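Local coordinates for protein CdiA toxin (Cupriavidus taiwanensis, PDB 5T87) that probably acts as a toxin of contact-dependent growth inhibition, this C-terminal catalytic domain being held in complex with its CdiI immunity protein, at residues S21-S26 with H48-K53. Sequence-based numbering, arbitrary orientation.
Sequences SPRRVS and HVRAWK
In the immunity-protein interface of this toxin domain, R23 and R50 meet across one face of the antiparallel sheet. R23 NH1 lies 3.8 Å from R50 NH2. The two side chains cross at about a right angle, and their guanidinium planes stand 87° apart, so the groups do not stack. D108 OD1 of the CdiI chain forms salt bridges with R23 NH1 and R50 NH2, which probably offsets the closeness of the two positive charges. R23 has a second carboxylate, D38 of the toxin, which takes its NE. The R23 chain leaves with CG anti to the backbone N (chi1 -177°) and bends at chi3; the R23 side chain also touches V36. Strand 34-41, which holds V36, lies between strands 21-27 and 44-50, so the contact spans it through side chains alone. H48 and R50 share this face, two residues apart on the edge strand 44-50. R50 NE donates to H48 NE2 at 3.1 Å, in the imidazole plane but tilted from the guanidinium plane. R50 NH1 bonds to the backbone O of D54, a hydrogen bond that, with the bonds at NE and NH2, probably limits rotation of the guanidinium. R23 NH2 approaches the imidazole edge at CE1, 4.4 Å away. S21 OG accepts from R23 N at 3.0 Å in an ST turn, and also bonds to D104 of CdiI.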
loop_
_atom_site.group_PDB
_atom_site.type_symbol
_atom_site.label_atom_id
_atom_site.label_comp_id
_atom_site.label_asym_id
_atom_site.label_seq_id
_atom_site.Cartn_x
_atom_site.Cartn_y
_atom_site.Cartn_z
ATOM N N SER E 21 9.155 2.648 8.729
ATOM C CA SER E 21 8.301 2.047 7.708
ATOM C C SER E 21 9.083 1.629 6.478
ATOM O O SER E 21 9.893 2.401 5.987
ATOM C CB SER E 21 7.228 3.041 7.258
ATOM O OG SER E 21 6.600 2.608 6.059
ATOM N N PRO E 22 8.770 0.445 5.919
ATOM C CA PRO E 22 9.396 0.032 4.662
ATOM C C PRO E 22 8.961 0.832 3.426
ATOM O O PRO E 22 9.515 0.628 2.361
ATOM C CB PRO E 22 8.945 -1.423 4.520
ATOM C CG PRO E 22 7.613 -1.464 5.194
ATOM C CD PRO E 22 7.700 -0.489 6.329
ATOM N N ARG E 23 7.969 1.714 3.556
ATOM C CA ARG E 23 7.545 2.559 2.442
ATOM C C ARG E 23 8.706 3.364 1.866
ATOM O O ARG E 23 9.395 4.074 2.604
ATOM C CB ARG E 23 6.436 3.508 2.881
ATOM C CG ARG E 23 5.883 4.382 1.766
ATOM C CD ARG E 23 4.509 4.941 2.114
ATOM N NE ARG E 23 3.420 4.156 1.536
ATOM C CZ ARG E 23 2.137 4.530 1.504
ATOM N NH1 ARG E 23 1.753 5.690 2.037
ATOM N NH2 ARG E 23 1.234 3.734 0.936
ATOM N N ARG E 24 8.899 3.225 0.551
ATOM C CA ARG E 24 9.936 3.917 -0.191
ATOM C C ARG E 24 9.321 4.846 -1.225
ATOM O O ARG E 24 8.118 4.768 -1.518
ATOM C CB ARG E 24 10.832 2.920 -0.931
ATOM C CG ARG E 24 11.319 1.747 -0.104
ATOM C CD ARG E 24 12.323 0.914 -0.884
ATOM N NE ARG E 24 13.623 1.581 -1.030
ATOM C CZ ARG E 24 14.576 1.649 -0.092
ATOM N NH1 ARG E 24 15.712 2.284 -0.357
ATOM N NH2 ARG E 24 14.408 1.101 1.108
ATOM N N VAL E 25 10.177 5.698 -1.793
ATOM C CA VAL E 25 9.795 6.657 -2.848
ATOM C C VAL E 25 10.944 6.880 -3.842
ATOM O O VAL E 25 12.117 6.862 -3.455
ATOM C CB VAL E 25 9.321 8.012 -2.247
ATOM C CG1 VAL E 25 10.407 8.678 -1.406
ATOM C CG2 VAL E 25 8.831 8.952 -3.339
ATOM N N SER E 26 10.598 7.081 -5.116
ATOM C CA SER E 26 11.577 7.369 -6.179
ATOM C C SER E 26 10.986 8.299 -7.251
ATOM O O SER E 26 9.820 8.709 -7.160
ATOM C CB SER E 26 12.033 6.059 -6.823
ATOM O OG SER E 26 13.291 6.198 -7.460
ATOM N N HIS E 48 2.787 2.398 -7.088
ATOM C CA HIS E 48 1.802 3.221 -7.794
ATOM C C HIS E 48 2.353 4.595 -8.107
ATOM O O HIS E 48 3.272 5.073 -7.434
ATOM C CB HIS E 48 0.487 3.334 -6.994
ATOM C CG HIS E 48 0.646 3.958 -5.643
ATOM N ND1 HIS E 48 0.840 3.213 -4.502
ATOM C CD2 HIS E 48 0.636 5.253 -5.249
ATOM C CE1 HIS E 48 0.950 4.019 -3.463
ATOM N NE2 HIS E 48 0.836 5.262 -3.890
ATOM N N VAL E 49 1.762 5.234 -9.117
ATOM C CA VAL E 49 2.151 6.592 -9.531
ATOM C C VAL E 49 1.425 7.659 -8.704
ATOM O O VAL E 49 0.237 7.518 -8.394
ATOM C CB VAL E 49 1.817 6.831 -11.015
ATOM C CG1 VAL E 49 2.273 8.222 -11.455
ATOM C CG2 VAL E 49 2.437 5.745 -11.885
ATOM N N ARG E 50 2.132 8.729 -8.362
ATOM C CA ARG E 50 1.499 9.872 -7.707
ATOM C C ARG E 50 1.871 11.217 -8.343
ATOM O O ARG E 50 2.910 11.348 -8.979
ATOM C CB ARG E 50 1.833 9.887 -6.211
ATOM C CG ARG E 50 1.032 8.900 -5.373
ATOM C CD ARG E 50 1.057 9.289 -3.899
ATOM N NE ARG E 50 0.608 8.193 -3.036
ATOM C CZ ARG E 50 0.546 8.244 -1.702
ATOM N NH1 ARG E 50 0.841 9.365 -1.044
ATOM N NH2 ARG E 50 0.131 7.179 -1.026
ATOM N N ALA E 51 0.990 12.199 -8.160
ATOM C CA ALA E 51 1.253 13.594 -8.525
ATOM C C ALA E 51 1.972 14.319 -7.374
ATOM O O ALA E 51 1.642 14.112 -6.206
ATOM C CB ALA E 51 -0.059 14.295 -8.851
ATOM N N TRP E 52 2.931 15.182 -7.710
ATOM C CA TRP E 52 3.743 15.910 -6.721
ATOM C C TRP E 52 2.984 16.381 -5.456
ATOM O O TRP E 52 3.475 16.202 -4.344
ATOM C CB TRP E 52 4.440 17.114 -7.385
ATOM C CG TRP E 52 5.216 17.926 -6.402
ATOM C CD1 TRP E 52 4.841 19.114 -5.847
ATOM C CD2 TRP E 52 6.474 17.581 -5.806
ATOM N NE1 TRP E 52 5.796 19.540 -4.954
ATOM C CE2 TRP E 52 6.810 18.620 -4.909
ATOM C CE3 TRP E 52 7.355 16.504 -5.952
ATOM C CZ2 TRP E 52 7.994 18.613 -4.158
ATOM C CZ3 TRP E 52 8.531 16.496 -5.205
ATOM C CH2 TRP E 52 8.838 17.547 -4.320
ATOM N N LYS E 53 1.808 16.987 -5.634
ATOM C CA LYS E 53 1.022 17.533 -4.504
ATOM C C LYS E 53 0.414 16.439 -3.597
ATOM O O LYS E 53 0.068 16.711 -2.441
ATOM C CB LYS E 53 -0.085 18.478 -5.013
ATOM C CG LYS E 53 -1.293 17.759 -5.615
ATOM C CD LYS E 53 -2.141 18.637 -6.531
ATOM C CE LYS E 53 -3.119 17.799 -7.357
ATOM N NZ LYS E 53 -3.923 16.826 -6.555
#